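Local coordinates for protein eukaryotic peptide chain release factor GTP-binding subunit (Schizosaccharomyces pombe, PDB 1R5B) that serves as the GTP-binding subunit of a eukaryotic translation release factor, pairing a P-loop GTP-binding domain of the elongation factor Tu family with antiparallel beta domains, at residues A[37-42]-A[437-442]; A[61-66]-A[114-119]; A[189-192]-A[197-200]; A[209-214]-A[220-225]; A[285-290]-A[341-346]. All coordinates share one frame; numbering follows the deposited sequence.

Interaction 1 of 5, residues A[37-42]-A[437-442]; sequences DMYGKE and ERFEDY
At the junction between the GTP-binding fold and the C-terminal beta domain, Y39 and G40 meet F439. Segment 37-42 leads into strand 42-50 of the GTP-binding domain. F439 sits in the loop after strand 433-435. Its CG lies anti to the backbone N (chi1 -179°), which carries the ring to Y39 and G40. The far end of that ring does the touching. F439 CZ packs on Y39 CB at 3.6 Å, and F439 CE1 lies 3.9 Å from Y39 CD2. The two rings meet obliquely, with centroids 5.8 Å apart and planes at 40°. Beside them F439 CE2 approaches G40 N at 3.7 Å, and G40 O lies in the plane of the F439 ring at its edge. No hydrogen bond crosses. The 437-442 turn is braced from within: R438 O accepts from the backbone N atoms of D441 and Y442. D441 OD2 takes the R438 NE hydrogen in the guanidinium plane, while E440 pairs with R438 by charge alone. Strand 457-466 lies against both partners, with V459 touching Y39 and K461 touching F439. R447, at the start of strand 447-451, adds a cation-pi contact to the Y39 ring.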
# COMPACT_ATOMS: atom_id res chain seq x y z
N ASP A 37 -16.55 -2.80 0.62
CA ASP A 37 -17.22 -4.08 0.32
C ASP A 37 -16.98 -4.51 -1.13
O ASP A 37 -16.82 -5.70 -1.41
CB ASP A 37 -18.74 -4.02 0.60
CG ASP A 37 -19.39 -5.40 0.69
OD1 ASP A 37 -20.63 -5.45 0.85
OD2 ASP A 37 -18.76 -6.48 0.60
N MET A 38 -16.97 -3.55 -2.06
CA MET A 38 -16.42 -3.77 -3.40
C MET A 38 -14.88 -3.69 -3.30
O MET A 38 -14.19 -4.70 -3.33
CB MET A 38 -17.00 -2.76 -4.41
CG MET A 38 -16.25 -2.63 -5.76
SD MET A 38 -16.69 -3.88 -6.99
CE MET A 38 -18.36 -3.45 -7.34
N TYR A 39 -14.36 -2.48 -3.16
CA TYR A 39 -12.93 -2.26 -3.03
C TYR A 39 -12.49 -2.51 -1.57
O TYR A 39 -12.56 -1.62 -0.72
CB TYR A 39 -12.56 -0.84 -3.49
CG TYR A 39 -13.17 -0.38 -4.82
CD1 TYR A 39 -13.96 0.78 -4.88
CD2 TYR A 39 -12.95 -1.07 -6.01
CE1 TYR A 39 -14.52 1.23 -6.10
CE2 TYR A 39 -13.51 -0.63 -7.23
CZ TYR A 39 -14.29 0.52 -7.25
OH TYR A 39 -14.83 0.98 -8.43
N GLY A 40 -12.07 -3.75 -1.29
CA GLY A 40 -11.66 -4.13 0.06
C GLY A 40 -10.32 -3.53 0.47
O GLY A 40 -9.54 -3.09 -0.39
N LYS A 41 -10.07 -3.50 1.78
CA LYS A 41 -8.80 -3.03 2.36
C LYS A 41 -7.56 -3.78 1.84
O LYS A 41 -7.60 -4.99 1.61
CB LYS A 41 -8.84 -3.15 3.88
CG LYS A 41 -9.79 -2.17 4.55
CD LYS A 41 -10.02 -2.52 6.01
CE LYS A 41 -11.21 -1.75 6.59
NZ LYS A 41 -10.81 -0.81 7.64
N GLU A 42 -6.46 -3.06 1.68
CA GLU A 42 -5.21 -3.62 1.16
C GLU A 42 -4.56 -4.56 2.18
O GLU A 42 -4.34 -4.18 3.31
CB GLU A 42 -4.24 -2.49 0.79
CG GLU A 42 -2.86 -2.94 0.31
CD GLU A 42 -1.87 -1.79 0.14
OE1 GLU A 42 -2.17 -0.65 0.57
OE2 GLU A 42 -0.78 -2.02 -0.42
N GLU A 437 -4.21 -5.28 -13.86
CA GLU A 437 -3.95 -6.44 -13.03
C GLU A 437 -5.19 -6.69 -12.17
O GLU A 437 -6.04 -5.81 -12.01
CB GLU A 437 -2.77 -6.18 -12.10
CG GLU A 437 -1.46 -5.81 -12.78
CD GLU A 437 -0.69 -6.99 -13.32
OE1 GLU A 437 -0.75 -8.10 -12.76
OE2 GLU A 437 0.01 -6.79 -14.33
N ARG A 438 -5.27 -7.89 -11.60
CA ARG A 438 -6.27 -8.18 -10.58
C ARG A 438 -6.22 -7.11 -9.48
O ARG A 438 -5.13 -6.71 -9.07
CB ARG A 438 -5.99 -9.55 -9.96
CG ARG A 438 -6.07 -10.72 -10.94
CD ARG A 438 -6.29 -12.06 -10.28
NE ARG A 438 -5.18 -12.43 -9.41
CZ ARG A 438 -5.25 -13.29 -8.40
NH1 ARG A 438 -6.39 -13.92 -8.12
NH2 ARG A 438 -4.17 -13.53 -7.67
N PHE A 439 -7.38 -6.65 -9.02
CA PHE A 439 -7.47 -5.71 -7.89
C PHE A 439 -6.71 -6.26 -6.69
O PHE A 439 -6.05 -5.52 -5.96
CB PHE A 439 -8.94 -5.49 -7.51
CG PHE A 439 -9.15 -4.51 -6.37
CD1 PHE A 439 -9.11 -3.14 -6.60
CD2 PHE A 439 -9.39 -4.97 -5.08
CE1 PHE A 439 -9.29 -2.23 -5.56
CE2 PHE A 439 -9.58 -4.07 -4.03
CZ PHE A 439 -9.53 -2.70 -4.27
N GLU A 440 -6.84 -7.58 -6.50
CA GLU A 440 -6.19 -8.36 -5.45
C GLU A 440 -4.66 -8.20 -5.47
O GLU A 440 -4.01 -8.26 -4.41
CB GLU A 440 -6.56 -9.84 -5.67
CG GLU A 440 -5.88 -10.85 -4.76
CD GLU A 440 -6.39 -12.28 -4.94
OE1 GLU A 440 -7.20 -12.55 -5.88
OE2 GLU A 440 -5.99 -13.15 -4.13
N ASP A 441 -4.08 -8.03 -6.65
CA ASP A 441 -2.63 -7.95 -6.81
C ASP A 441 -2.10 -6.51 -6.72
O ASP A 441 -1.15 -6.23 -5.98
CB ASP A 441 -2.20 -8.60 -8.13
CG ASP A 441 -2.43 -10.11 -8.15
OD1 ASP A 441 -2.68 -10.69 -7.07
OD2 ASP A 441 -2.38 -10.81 -9.19
N TYR A 442 -2.71 -5.61 -7.50
CA TYR A 442 -2.39 -4.20 -7.52
C TYR A 442 -3.70 -3.41 -7.65
O TYR A 442 -4.25 -3.25 -8.74
CB TYR A 442 -1.44 -3.87 -8.68
CG TYR A 442 -0.21 -4.76 -8.77
CD1 TYR A 442 -0.22 -5.91 -9.53
CD2 TYR A 442 0.96 -4.43 -8.10
CE1 TYR A 442 0.90 -6.73 -9.61
CE2 TYR A 442 2.07 -5.24 -8.16
CZ TYR A 442 2.04 -6.38 -8.92
OH TYR A 442 3.14 -7.19 -8.96

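Interaction 2 of 5, residues A[61-66]-A[114-119]; sequences GNILFL and AYFETE
I63 and L64 on helix 56-66 pack against F116 and the backbone of Y115 on strand 115-117. The segment axes come within 8.2 Å and cross at 49°.

The chief interaction is CH-pi. I63 CG2 lies over one face of the F116 ring, 3.4 Å from the centroid and 16° off the ring normal. It is shifted slightly toward the rim, so F116 CD1 is its nearest ring atom at 3.3 Å. Both torsions serve this meeting. I63 sets CG2 anti to its backbone N, with CG1 beside the N. F116 holds its CG between the backbone N and the carbonyl carbon (chi1 65°), and the ring stands up from the strand to receive the methyl on its face.

The second group is aliphatic. L64 CD2 reaches the stem of the same residue, F116 CB, at 3.9 Å.

The third is a methyl against a polar backbone atom. L64 CD2 also lies 3.2 Å from Y115 O, which is close for such a pair. Y115 starts away from the helix at its CB; its ring has a cation-pi contact with R122.

Outside the pair, F116 stacks on F123 of the adjacent strand 121-125. L257 of helix 256-262 touches both I63 and F116.

No hydrogen bond joins the helix to the strand across this contact. The helix after the probable P-loop is therefore held to the edge strand of the sheet by dispersion and fit, chiefly a methyl on an aromatic face, with the L64 methyl beside it.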
# COMPACT_ATOMS: atom_id res chain seq x y z
N GLY A 61 -0.81 -7.26 21.03
CA GLY A 61 -2.05 -7.52 21.73
C GLY A 61 -2.87 -6.26 21.90
O GLY A 61 -4.09 -6.28 21.73
N ASN A 62 -2.20 -5.16 22.22
CA ASN A 62 -2.87 -3.89 22.44
C ASN A 62 -3.41 -3.30 21.12
O ASN A 62 -4.42 -2.60 21.10
CB ASN A 62 -1.91 -2.94 23.16
CG ASN A 62 -2.58 -1.66 23.62
OD1 ASN A 62 -3.35 -1.63 24.60
ND2 ASN A 62 -2.27 -0.57 22.92
N ILE A 63 -2.73 -3.61 20.02
CA ILE A 63 -3.20 -3.20 18.71
C ILE A 63 -4.46 -3.99 18.41
O ILE A 63 -5.44 -3.41 18.01
CB ILE A 63 -2.13 -3.41 17.62
CG1 ILE A 63 -1.08 -2.31 17.72
CG2 ILE A 63 -2.74 -3.37 16.23
CD1 ILE A 63 0.14 -2.56 16.88
N LEU A 64 -4.45 -5.29 18.66
CA LEU A 64 -5.62 -6.11 18.40
C LEU A 64 -6.80 -5.61 19.20
O LEU A 64 -7.94 -5.66 18.72
CB LEU A 64 -5.35 -7.58 18.73
CG LEU A 64 -4.38 -8.25 17.75
CD1 LEU A 64 -3.92 -9.61 18.25
CD2 LEU A 64 -5.01 -8.38 16.36
N PHE A 65 -6.54 -5.12 20.41
CA PHE A 65 -7.61 -4.70 21.31
C PHE A 65 -8.20 -3.36 20.88
O PHE A 65 -9.41 -3.22 20.76
CB PHE A 65 -7.10 -4.60 22.75
CG PHE A 65 -8.08 -3.95 23.70
CD1 PHE A 65 -9.39 -4.41 23.79
CD2 PHE A 65 -7.69 -2.88 24.50
CE1 PHE A 65 -10.29 -3.81 24.66
CE2 PHE A 65 -8.59 -2.29 25.38
CZ PHE A 65 -9.90 -2.75 25.45
N LEU A 66 -7.33 -2.37 20.65
CA LEU A 66 -7.78 -1.02 20.30
C LEU A 66 -8.47 -0.98 18.94
O LEU A 66 -9.28 -0.10 18.66
CB LEU A 66 -6.62 -0.06 20.30
CG LEU A 66 -6.11 0.19 21.71
CD1 LEU A 66 -4.73 0.74 21.61
CD2 LEU A 66 -7.00 1.14 22.48
N ALA A 114 -3.49 -14.30 13.01
CA ALA A 114 -3.93 -13.03 13.59
C ALA A 114 -3.70 -11.88 12.63
O ALA A 114 -2.69 -11.84 11.95
CB ALA A 114 -3.22 -12.76 14.92
N TYR A 115 -4.66 -10.96 12.58
CA TYR A 115 -4.53 -9.73 11.80
C TYR A 115 -5.26 -8.57 12.48
O TYR A 115 -6.08 -8.78 13.37
CB TYR A 115 -5.08 -9.96 10.39
CG TYR A 115 -6.59 -10.12 10.32
CD1 TYR A 115 -7.43 -9.01 10.27
CD2 TYR A 115 -7.19 -11.39 10.29
CE1 TYR A 115 -8.82 -9.15 10.20
CE2 TYR A 115 -8.58 -11.54 10.22
CZ TYR A 115 -9.39 -10.41 10.18
OH TYR A 115 -10.76 -10.53 10.12
N PHE A 116 -4.97 -7.35 12.05
CA PHE A 116 -5.68 -6.18 12.52
C PHE A 116 -5.87 -5.16 11.40
O PHE A 116 -5.21 -5.24 10.37
CB PHE A 116 -4.94 -5.54 13.68
CG PHE A 116 -3.59 -4.99 13.33
CD1 PHE A 116 -3.44 -3.65 12.99
CD2 PHE A 116 -2.47 -5.79 13.35
CE1 PHE A 116 -2.20 -3.12 12.68
CE2 PHE A 116 -1.22 -5.27 13.04
CZ PHE A 116 -1.09 -3.93 12.70
N GLU A 117 -6.77 -4.20 11.59
CA GLU A 117 -7.11 -3.26 10.53
C GLU A 117 -6.99 -1.81 10.94
O GLU A 117 -7.20 -1.45 12.08
CB GLU A 117 -8.53 -3.49 10.02
CG GLU A 117 -8.81 -4.91 9.55
CD GLU A 117 -10.05 -4.99 8.68
OE1 GLU A 117 -10.83 -4.02 8.66
OE2 GLU A 117 -10.24 -6.02 8.00
N THR A 118 -6.62 -1.01 9.95
CA THR A 118 -6.72 0.44 9.98
C THR A 118 -7.72 0.81 8.89
O THR A 118 -8.32 -0.09 8.28
CB THR A 118 -5.35 1.04 9.66
OG1 THR A 118 -4.87 0.56 8.38
CG2 THR A 118 -4.32 0.58 10.69
N GLU A 119 -7.88 2.10 8.60
CA GLU A 119 -8.92 2.56 7.68
C GLU A 119 -8.73 1.94 6.29
O GLU A 119 -9.69 1.46 5.70
CB GLU A 119 -8.95 4.09 7.59
CG GLU A 119 -10.17 4.68 6.88
CD GLU A 119 -10.02 6.16 6.53
OE1 GLU A 119 -10.94 6.73 5.88
OE2 GLU A 119 -8.99 6.77 6.90

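Interaction 3 of 5, residues A[189-192]-A[197-200]; sequences NKMD and QWSE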
# COMPACT_ATOMS: atom_id res chain seq x y z
N ASN A 189 9.20 2.09 23.05
CA ASN A 189 8.10 1.70 23.93
C ASN A 189 8.35 2.09 25.39
O ASN A 189 9.44 2.51 25.75
CB ASN A 189 7.90 0.19 23.80
CG ASN A 189 6.59 -0.30 24.40
OD1 ASN A 189 6.49 -1.44 24.86
ND2 ASN A 189 5.57 0.54 24.38
N LYS A 190 7.31 1.97 26.22
CA LYS A 190 7.38 2.24 27.66
C LYS A 190 7.67 3.70 28.00
O LYS A 190 8.30 4.00 29.01
CB LYS A 190 8.41 1.33 28.35
CG LYS A 190 8.32 -0.14 27.96
CD LYS A 190 9.09 -1.00 28.95
CE LYS A 190 8.78 -2.48 28.83
NZ LYS A 190 9.94 -3.29 29.32
N MET A 191 7.17 4.62 27.18
CA MET A 191 7.37 6.05 27.41
C MET A 191 6.66 6.54 28.69
O MET A 191 7.05 7.57 29.25
CB MET A 191 6.91 6.86 26.19
CG MET A 191 7.73 6.63 24.91
SD MET A 191 9.47 7.12 24.99
CE MET A 191 9.39 8.74 25.42
N ASP A 192 5.65 5.80 29.14
CA ASP A 192 4.84 6.14 30.31
C ASP A 192 5.51 5.81 31.65
O ASP A 192 5.13 6.36 32.69
CB ASP A 192 3.51 5.39 30.22
CG ASP A 192 3.65 3.89 30.55
OD1 ASP A 192 4.22 3.13 29.73
OD2 ASP A 192 3.22 3.38 31.61
N GLN A 197 9.32 9.76 31.52
CA GLN A 197 7.98 10.33 31.72
C GLN A 197 7.60 11.18 30.53
O GLN A 197 7.31 12.37 30.64
CB GLN A 197 7.92 11.08 33.04
CG GLN A 197 7.98 10.10 34.21
CD GLN A 197 7.75 10.76 35.55
OE1 GLN A 197 8.66 10.83 36.36
NE2 GLN A 197 6.53 11.23 35.79
N TRP A 198 7.61 10.51 29.38
CA TRP A 198 7.51 11.15 28.08
C TRP A 198 8.57 12.24 27.95
O TRP A 198 8.35 13.28 27.34
CB TRP A 198 6.08 11.68 27.83
CG TRP A 198 5.08 10.57 27.62
CD1 TRP A 198 4.29 9.98 28.57
CD2 TRP A 198 4.78 9.92 26.39
NE1 TRP A 198 3.52 9.00 28.00
CE2 TRP A 198 3.80 8.94 26.66
CE3 TRP A 198 5.24 10.05 25.07
CZ2 TRP A 198 3.27 8.11 25.67
CZ3 TRP A 198 4.72 9.22 24.09
CH2 TRP A 198 3.74 8.26 24.40
N SER A 199 9.73 11.98 28.53
CA SER A 199 10.82 12.93 28.46
C SER A 199 11.32 12.99 27.03
O SER A 199 11.71 11.96 26.47
CB SER A 199 11.97 12.51 29.38
OG SER A 199 13.16 13.19 29.03
N GLU A 200 11.32 14.18 26.43
CA GLU A 200 11.98 14.39 25.15
C GLU A 200 13.49 14.11 25.22
O GLU A 200 14.08 13.68 24.24
CB GLU A 200 11.73 15.80 24.62
CG GLU A 200 11.92 15.91 23.11
CD GLU A 200 11.84 17.34 22.58
OE1 GLU A 200 11.77 18.30 23.38
OE2 GLU A 200 11.86 17.48 21.34
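M191 and W198 both place CG anti to the carbonyl carbon and beside the backbone N, with W198 chi1 at -70°. With W198 chi2 at 93°, the indole turns a face to M191. The M191 chain then bends at chi2 and chi3, and its CE curls round to 4.1 Å from S199 O.

The side chains cross at about a right angle. It is the stem of M191, not its sulfur, that meets the indole. M191 CB sits over the centre of the six-membered ring, 3.5 Å from the centroid and only 4° off the normal. At the five-membered end, M191 O lies over a face of the ring system, 3.7 Å from W198 CD1. D192 CA comes obliquely to within 3.9 Å of W198 NE1.

One backbone bond crosses: W198 N gives to M191 O at 3.0 Å, and the donor is tilted from the carbonyl plane. The sequence NKMD at 189-192 fits the NKxD motif of P-loop GTP-binding proteins. Its D192 turns OD1 to S232. S199 is the N-cap of helix 200-218, its OG bonded to R202 N, and P230 touches both M191 and W198.

The same carbonyl of M191 thus takes a hydrogen bond and lies against the indole. A backbone hydrogen bond and a CH-pi contact work together, and tie the end of the motif to the start of the next helix.

Interaction 4 of 5, residues A[209-214]-A[220-225]; sequences KLSMFL and YNSKTD
S211 and S222 face each other with their hydroxyl ends, while L214 and Y220 meet at their CB atoms. These two pairs join helix 200-218 to the segment that follows it, where the chain turns back towards strand 226-230, the outermost strand at that end of the sheet. Y228 of that strand touches S211 and L214.

S211 holds OG anti to its backbone N (chi1 -178°), pointing it out from the helix at S222. S211 OG lies 3.0 Å from S222 OG. It is equally near S222 CB, unusually short for a carbon, so the exact placing of the S222 side chain is doubtful. S222 OG has a further partner in Y228 OH.

In the other pair L214 CB lies 4.2 Å from Y220 CB. The Y220 ring is turned so that L214 O sits at its edge, near the ring plane, 3.9 Å from CD1. Y220 N also gives a weak hydrogen bond to L214 O, 3.4 Å long. Y220 OH bonds to I181 O, and R177 makes a cation-pi contact with the ring.

Between the two pairs sits a water. It donates to S211 O at 2.7 Å and to Y220 O at 2.6 Å, and accepts from S222 OG.

Direct backbone bonding is thus limited to one weak bond, and the water does much of the polar joining beside the apolar stems.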
# COMPACT_ATOMS: atom_id res chain seq x y z
N LYS A 209 21.11 7.17 19.81
CA LYS A 209 21.90 5.98 20.06
C LYS A 209 21.52 4.88 19.08
O LYS A 209 22.39 4.21 18.53
CB LYS A 209 21.70 5.50 21.50
CG LYS A 209 22.46 4.23 21.87
CD LYS A 209 23.96 4.43 21.90
CE LYS A 209 24.73 3.18 21.48
NZ LYS A 209 24.87 2.20 22.60
N LEU A 210 20.22 4.70 18.84
CA LEU A 210 19.76 3.65 17.94
C LEU A 210 20.23 3.97 16.51
O LEU A 210 20.65 3.09 15.76
CB LEU A 210 18.24 3.50 17.98
CG LEU A 210 17.73 2.52 19.03
CD1 LEU A 210 16.31 2.86 19.40
CD2 LEU A 210 17.80 1.10 18.53
N SER A 211 20.19 5.25 16.16
CA SER A 211 20.59 5.71 14.85
C SER A 211 22.06 5.40 14.56
O SER A 211 22.40 4.88 13.51
CB SER A 211 20.33 7.21 14.76
OG SER A 211 20.66 7.67 13.47
N MET A 212 22.94 5.69 15.51
CA MET A 212 24.35 5.34 15.36
C MET A 212 24.55 3.81 15.30
O MET A 212 25.27 3.31 14.45
CB MET A 212 25.17 5.96 16.49
CG MET A 212 25.20 7.48 16.44
SD MET A 212 25.80 8.16 14.87
CE MET A 212 27.47 8.37 15.26
N PHE A 213 23.85 3.08 16.16
CA PHE A 213 24.08 1.65 16.32
C PHE A 213 23.56 0.86 15.13
O PHE A 213 24.23 -0.05 14.66
CB PHE A 213 23.45 1.19 17.64
CG PHE A 213 23.58 -0.29 17.92
CD1 PHE A 213 24.66 -0.78 18.63
CD2 PHE A 213 22.60 -1.18 17.51
CE1 PHE A 213 24.77 -2.14 18.91
CE2 PHE A 213 22.70 -2.53 17.78
CZ PHE A 213 23.79 -3.01 18.48
N LEU A 214 22.38 1.23 14.63
CA LEU A 214 21.73 0.50 13.54
C LEU A 214 22.49 0.65 12.24
O LEU A 214 22.60 -0.29 11.45
CB LEU A 214 20.29 0.98 13.36
CG LEU A 214 19.31 0.52 14.44
CD1 LEU A 214 17.97 1.22 14.25
CD2 LEU A 214 19.12 -0.99 14.43
N TYR A 220 21.66 0.65 8.27
CA TYR A 220 20.51 1.57 8.17
C TYR A 220 20.95 3.03 8.27
O TYR A 220 21.54 3.42 9.26
CB TYR A 220 19.47 1.28 9.25
CG TYR A 220 18.78 -0.04 9.10
CD1 TYR A 220 19.12 -1.12 9.91
CD2 TYR A 220 17.80 -0.23 8.13
CE1 TYR A 220 18.49 -2.36 9.75
CE2 TYR A 220 17.15 -1.46 7.98
CZ TYR A 220 17.50 -2.52 8.79
OH TYR A 220 16.87 -3.73 8.64
N ASN A 221 20.68 3.80 7.22
CA ASN A 221 20.84 5.26 7.23
C ASN A 221 19.56 5.85 7.79
O ASN A 221 18.48 5.68 7.21
CB ASN A 221 21.11 5.76 5.80
CG ASN A 221 21.08 7.29 5.68
OD1 ASN A 221 22.03 7.89 5.17
ND2 ASN A 221 19.99 7.91 6.11
N SER A 222 19.65 6.55 8.92
CA SER A 222 18.44 6.87 9.69
C SER A 222 17.59 7.97 9.06
O SER A 222 16.36 7.97 9.19
CB SER A 222 18.77 7.21 11.17
OG SER A 222 18.52 6.10 12.02
N LYS A 223 18.24 8.89 8.37
CA LYS A 223 17.55 10.00 7.71
C LYS A 223 16.55 9.52 6.65
O LYS A 223 15.47 10.12 6.53
CB LYS A 223 18.56 10.97 7.09
CG LYS A 223 17.95 12.33 6.64
CD LYS A 223 18.32 13.49 7.59
CE LYS A 223 17.98 14.85 6.99
NZ LYS A 223 18.87 15.93 7.53
N THR A 224 16.87 8.44 5.94
CA THR A 224 16.01 7.91 4.87
C THR A 224 15.36 6.53 5.12
O THR A 224 14.35 6.21 4.50
CB THR A 224 16.82 7.80 3.58
OG1 THR A 224 17.95 6.94 3.79
CG2 THR A 224 17.43 9.15 3.21
N ASP A 225 15.94 5.72 6.01
CA ASP A 225 15.59 4.30 6.11
C ASP A 225 14.87 3.93 7.41
O ASP A 225 14.48 2.79 7.56
CB ASP A 225 16.85 3.44 6.05
CG ASP A 225 17.47 3.37 4.67
OD1 ASP A 225 17.27 4.31 3.86
OD2 ASP A 225 18.16 2.38 4.34
O HOH W 1 20.67 4.31 11.49

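Interaction 5 of 5, residues A[285-290]-A[341-346]; sequences LGTILE and GDDSDV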
# COMPACT_ATOMS: atom_id res chain seq x y z
N LEU A 285 12.11 19.55 -21.79
CA LEU A 285 13.33 19.61 -22.59
C LEU A 285 13.62 18.17 -22.95
O LEU A 285 14.56 17.56 -22.44
CB LEU A 285 14.48 20.27 -21.81
CG LEU A 285 15.74 20.64 -22.60
CD1 LEU A 285 15.57 21.98 -23.35
CD2 LEU A 285 16.96 20.71 -21.67
N GLY A 286 12.78 17.65 -23.83
CA GLY A 286 12.58 16.23 -23.98
C GLY A 286 11.19 15.88 -23.47
O GLY A 286 10.51 16.73 -22.88
N THR A 287 10.75 14.65 -23.70
CA THR A 287 9.40 14.23 -23.33
C THR A 287 9.31 13.92 -21.84
O THR A 287 10.25 13.40 -21.25
CB THR A 287 8.97 13.01 -24.18
OG1 THR A 287 8.82 13.41 -25.55
CG2 THR A 287 7.58 12.51 -23.80
N ILE A 288 8.17 14.25 -21.23
CA ILE A 288 7.95 14.06 -19.81
C ILE A 288 6.71 13.20 -19.59
O ILE A 288 5.66 13.46 -20.19
CB ILE A 288 7.77 15.41 -19.07
CG1 ILE A 288 8.99 16.32 -19.28
CG2 ILE A 288 7.52 15.18 -17.58
CD1 ILE A 288 10.30 15.74 -18.80
N LEU A 289 6.82 12.18 -18.74
CA LEU A 289 5.69 11.32 -18.41
C LEU A 289 5.46 11.37 -16.90
O LEU A 289 6.33 10.96 -16.12
CB LEU A 289 5.97 9.89 -18.86
CG LEU A 289 6.26 9.72 -20.35
CD1 LEU A 289 6.58 8.27 -20.66
CD2 LEU A 289 5.09 10.20 -21.19
N GLU A 290 4.31 11.90 -16.50
CA GLU A 290 3.95 12.05 -15.09
C GLU A 290 2.99 10.95 -14.68
O GLU A 290 2.17 10.51 -15.47
CB GLU A 290 3.36 13.44 -14.81
CG GLU A 290 1.89 13.50 -14.39
CD GLU A 290 1.69 13.64 -12.88
OE1 GLU A 290 1.34 14.77 -12.44
OE2 GLU A 290 1.87 12.63 -12.13
N GLY A 341 14.08 8.31 -26.47
CA GLY A 341 13.77 7.29 -27.47
C GLY A 341 12.52 7.61 -28.29
O GLY A 341 12.02 8.77 -28.29
N ASP A 342 11.99 6.57 -28.95
CA ASP A 342 10.79 6.69 -29.78
C ASP A 342 9.48 6.68 -28.97
O ASP A 342 8.89 5.61 -28.72
CB ASP A 342 10.75 5.55 -30.80
CG ASP A 342 9.87 5.87 -31.98
OD1 ASP A 342 10.11 5.29 -33.06
OD2 ASP A 342 8.92 6.68 -31.93
N ASP A 343 9.00 7.87 -28.62
CA ASP A 343 7.81 7.99 -27.77
C ASP A 343 6.58 8.54 -28.51
O ASP A 343 5.64 9.04 -27.89
CB ASP A 343 8.11 8.84 -26.52
CG ASP A 343 8.63 10.22 -26.85
OD1 ASP A 343 8.04 10.91 -27.72
OD2 ASP A 343 9.62 10.71 -26.26
N SER A 344 6.59 8.42 -29.83
CA SER A 344 5.55 9.04 -30.66
C SER A 344 4.17 8.38 -30.50
O SER A 344 3.17 9.01 -30.82
CB SER A 344 5.97 9.07 -32.14
OG SER A 344 6.19 7.76 -32.65
N ASP A 345 4.13 7.14 -30.01
CA ASP A 345 2.85 6.44 -29.78
C ASP A 345 2.42 6.41 -28.31
O ASP A 345 1.31 5.98 -28.00
CB ASP A 345 2.91 5.00 -30.29
CG ASP A 345 2.94 4.92 -31.79
OD1 ASP A 345 2.27 5.73 -32.47
OD2 ASP A 345 3.62 4.06 -32.39
N VAL A 346 3.29 6.88 -27.42
CA VAL A 346 2.99 6.91 -26.00
C VAL A 346 1.86 7.88 -25.70
O VAL A 346 1.95 9.06 -26.04
CB VAL A 346 4.22 7.37 -25.19
CG1 VAL A 346 3.88 7.43 -23.69
CG2 VAL A 346 5.40 6.45 -25.44
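T287 and L289, on the same side of strand 287-292, meet D343 and V346 of the loop after strand 334-340. The contact has a close polar half and an apolar half.

The polar half is the tighter. T287 OG1 donates to D343 OD2 at 2.9 Å, and the hydroxyl comes from above the carboxylate plane, 43° out of it. T287 CB is also close to that oxygen, at 3.2 Å. D343 reaches it with CG set between the backbone N and the carbonyl carbon (chi1 57°). T287 OG1 is thus bonded both to D343 OD2 and to K283 NZ.

In the apolar half L289 and V346 come tip to tip. V346 CG1 lies 3.9 Å from L289 CD2 and 4.1 Å from L289 CD1. I278 touches both of these residues. L313 touches V346 and D343, and V346 and L289 are buried.

The outer side of the loop is different. D342, S344 and D345 are exposed and do not touch the strand. Here S344 OG donates to D342 OD2 at 3.0 Å, nearly in line with the C-O bond.

D343 to V346 form a type I beta turn, with V346 N bonded to D343 O at 3.2 Å. The turn directs its first and last side chains at the strand and leaves the middle two outside. The whole is a loop folded over the antiparallel beta domain that follows the GTP-binding domain, consistent with the beta-barrel second domain of elongation factor Tu relatives.

In the fold
Interactions 2 and 5 are buried. Interactions 1, 3 and 4 are only partly so. Interactions 2, 3 and 4 all belong to the GTP-binding fold. Interaction 3 lies at the start of helix 200-218 and interaction 4 further along it, with nearest atoms about 8 Å apart. Interaction 1 crosses to a loop of the C-terminal beta domain and touches interaction 2, where K41 NZ lies 2.7 Å from T118 O, probably a hydrogen bond. Interaction 5 stands alone in the other beta domain, its centre about 45 Å from that of interaction 2. The chemistry differs: apolar and aromatic in 1 and 2, a backbone bond with a CH-pi contact in 3, water in 4, and a hydroxyl-carboxylate bond in 5.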